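PDB 3LY0: dipeptidase AC. Metallo peptidase. MEROPS family M19 from Rhodobacter sphaeroides, which probably hydrolyses dipeptides as a zinc-dependent metallodipeptidase of the membrane dipeptidase family, and binds a phosphinate mimic of L-Ala-D-Ala beside its two zinc ions. Local coordinates for residues Trp105-Ala110 with Phe114-Thr119. Sequence-based numbering, arbitrary orientation.
Sequences WMERAA and FKVCRT
A tight helix-to-strand connection in the TIM-barrel-like fold of the M19 peptidases brings Glu107, in the last turn of helix 89-109, against Phe114, Lys115 and Val116 of strand 114-116. The strand pairs in parallel with strand 132-139, and its axis runs at 144° to that of helix segment 105-109, so the chain nearly reverses across the short loop. The junction illustrates how a helical carboxylate can serve a strand amide on the side turned from its sheet neighbour. With CG anti to the backbone N (chi1 -179°) and the chain extended beyond it, Glu107 passes CG by Phe114 O and sets OE2 beside Lys115 CA. Val116 N donates to Glu107 OE2 at 2.9 Å, a bent bond that meets the oxygen from above the carboxylate plane, 71° out of it. Water 1 sits 2.6 Å from the same Glu107 OE2 and accepts from Lys115 NZ, joining two opposite charges too far apart for a salt bridge. Glu107 OE1, beside the Val116 CG2 methyl, accepts a hydrogen bond from water 3, which in turn accepts from Arg118 NH1; the Val116 amide at OE2 and water 3 at OE1 probably help to fix the carboxylate's rotation. Water 2 donates to both Glu107 O and Phe114 O, tying the two backbones together where they lie nearest.

Beneath this polar layer the packing is apolar. Ala110 CB lies 3.9 Å from Phe114 CB, while the Phe114 ring turns an edge to Glu107 N and also meets Trp31 and Phe55 edge-to-face. Bent at chi3, Met106 brings its methyl over one ring face, a CH-pi contact within a Met-aromatic pair: CE stands 3.9 Å from Phe114 CZ, whereas the sulfur lies obliquely, 5.5 Å from the ring centroid.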
loop_
_atom_site.group_PDB
_atom_site.type_symbol
_atom_site.label_atom_id
_atom_site.label_comp_id
_atom_site.label_asym_id
_atom_site.label_seq_id
_atom_site.Cartn_x
_atom_site.Cartn_y
_atom_site.Cartn_z
ATOM N N TRP A 105 -5.884 -15.569 -11.461
ATOM C CA TRP A 105 -7.255 -16.038 -11.626
ATOM C C TRP A 105 -8.240 -14.878 -11.829
ATOM O O TRP A 105 -9.131 -14.969 -12.667
ATOM C CB TRP A 105 -7.697 -16.932 -10.462
ATOM C CG TRP A 105 -9.155 -17.164 -10.530
ATOM C CD1 TRP A 105 -9.797 -18.104 -11.282
ATOM C CD2 TRP A 105 -10.177 -16.394 -9.888
ATOM N NE1 TRP A 105 -11.156 -17.980 -11.127
ATOM C CE2 TRP A 105 -11.415 -16.939 -10.275
ATOM C CE3 TRP A 105 -10.164 -15.305 -9.006
ATOM C CZ2 TRP A 105 -12.634 -16.434 -9.818
ATOM C CZ3 TRP A 105 -11.377 -14.802 -8.547
ATOM C CH2 TRP A 105 -12.594 -15.365 -8.957
ATOM N N MET A 106 -8.086 -13.795 -11.064
ATOM C CA MET A 106 -8.979 -12.640 -11.193
ATOM C C MET A 106 -9.022 -12.134 -12.634
ATOM O O MET A 106 -10.077 -11.761 -13.159
ATOM C CB MET A 106 -8.543 -11.495 -10.261
ATOM C CG MET A 106 -8.836 -11.704 -8.784
ATOM S SD MET A 106 -7.954 -10.521 -7.671
ATOM C CE MET A 106 -8.549 -8.915 -8.288
ATOM N N GLU A 107 -7.860 -12.104 -13.266
ATOM C CA GLU A 107 -7.750 -11.666 -14.648
ATOM C C GLU A 107 -8.408 -12.662 -15.610
ATOM O O GLU A 107 -9.099 -12.260 -16.547
ATOM C CB GLU A 107 -6.274 -11.460 -14.977
ATOM C CG GLU A 107 -5.964 -10.976 -16.372
ATOM C CD GLU A 107 -4.476 -10.730 -16.533
ATOM O OE1 GLU A 107 -3.689 -11.575 -16.047
ATOM O OE2 GLU A 107 -4.090 -9.706 -17.119
ATOM N N ARG A 108 -8.205 -13.954 -15.389
ATOM C CA ARG A 108 -8.868 -14.949 -16.229
ATOM C C ARG A 108 -10.375 -14.819 -16.109
ATOM O O ARG A 108 -11.085 -14.787 -17.112
ATOM C CB ARG A 108 -8.424 -16.364 -15.860
ATOM C CG ARG A 108 -6.944 -16.596 -16.129
ATOM C CD ARG A 108 -6.564 -18.077 -16.147
ATOM N NE ARG A 108 -6.893 -18.775 -14.908
ATOM C CZ ARG A 108 -6.136 -18.754 -13.817
ATOM N NH1 ARG A 108 -4.994 -18.074 -13.821
ATOM N NH2 ARG A 108 -6.511 -19.419 -12.734
ATOM N N ALA A 109 -10.858 -14.722 -14.875
ATOM C CA ALA A 109 -12.294 -14.739 -14.586
ATOM C C ALA A 109 -13.032 -13.491 -15.061
ATOM O O ALA A 109 -14.235 -13.539 -15.350
ATOM C CB ALA A 109 -12.522 -14.932 -13.084
ATOM N N ALA A 110 -12.323 -12.370 -15.130
ATOM C CA ALA A 110 -12.957 -11.099 -15.460
ATOM C C ALA A 110 -13.058 -10.869 -16.964
ATOM O O ALA A 110 -13.608 -9.857 -17.403
ATOM C CB ALA A 110 -12.233 -9.945 -14.781
ATOM N N PHE A 114 -10.223 -6.761 -16.288
ATOM C CA PHE A 114 -9.161 -6.546 -15.310
ATOM C C PHE A 114 -7.889 -7.073 -15.936
ATOM O O PHE A 114 -7.906 -8.121 -16.580
ATOM C CB PHE A 114 -9.467 -7.314 -14.025
ATOM C CG PHE A 114 -8.351 -7.273 -12.994
ATOM C CD1 PHE A 114 -8.057 -6.099 -12.313
ATOM C CD2 PHE A 114 -7.624 -8.409 -12.697
ATOM C CE1 PHE A 114 -7.051 -6.058 -11.349
ATOM C CE2 PHE A 114 -6.611 -8.379 -11.730
ATOM C CZ PHE A 114 -6.328 -7.200 -11.064
ATOM N N LYS A 115 -6.785 -6.358 -15.764
ATOM C CA LYS A 115 -5.520 -6.811 -16.335
ATOM C C LYS A 115 -4.385 -6.620 -15.347
ATOM O O LYS A 115 -4.214 -5.527 -14.808
ATOM C CB LYS A 115 -5.199 -6.044 -17.627
ATOM C CG LYS A 115 -3.898 -6.495 -18.288
ATOM C CD LYS A 115 -3.535 -5.636 -19.499
ATOM C CE LYS A 115 -2.143 -5.982 -20.027
ATOM N NZ LYS A 115 -2.016 -7.405 -20.456
ATOM N N VAL A 116 -3.602 -7.676 -15.138
ATOM C CA VAL A 116 -2.357 -7.571 -14.390
ATOM C C VAL A 116 -1.321 -6.925 -15.305
ATOM O O VAL A 116 -0.989 -7.470 -16.359
ATOM C CB VAL A 116 -1.878 -8.943 -13.886
ATOM C CG1 VAL A 116 -0.524 -8.815 -13.203
ATOM C CG2 VAL A 116 -2.902 -9.531 -12.933
ATOM N N CYS A 117 -0.853 -5.744 -14.926
ATOM C CA CYS A 117 0.064 -4.983 -15.763
ATOM C C CYS A 117 1.507 -5.128 -15.321
ATOM O O CYS A 117 1.804 -5.172 -14.120
ATOM C CB CYS A 117 -0.313 -3.502 -15.762
ATOM S SG CYS A 117 -1.921 -3.123 -16.509
ATOM N N ARG A 118 2.404 -5.168 -16.298
ATOM C CA ARG A 118 3.819 -5.376 -16.045
ATOM C C ARG A 118 4.666 -4.189 -16.496
ATOM O O ARG A 118 5.861 -4.128 -16.196
ATOM C CB ARG A 118 4.279 -6.671 -16.733
ATOM C CG ARG A 118 3.626 -7.912 -16.131
ATOM C CD ARG A 118 3.839 -9.176 -16.970
ATOM N NE ARG A 118 3.432 -10.363 -16.215
ATOM C CZ ARG A 118 2.177 -10.798 -16.097
ATOM N NH1 ARG A 118 1.185 -10.157 -16.704
ATOM N NH2 ARG A 118 1.913 -11.880 -15.367
ATOM N N THR A 119 4.046 -3.249 -17.205
ATOM C CA THR A 119 4.733 -2.046 -17.687
ATOM C C THR A 119 3.858 -0.806 -17.493
ATOM O O THR A 119 2.636 -0.918 -17.377
ATOM C CB THR A 119 5.046 -2.142 -19.196
ATOM O OG1 THR A 119 3.832 -1.981 -19.940
ATOM C CG2 THR A 119 5.689 -3.483 -19.548
HETATM O O HOH W 1 -1.776 -9.239 -18.288
HETATM O O HOH W 2 -9.859 -9.798 -17.098
HETATM O O HOH W 3 -1.117 -12.135 -16.163
#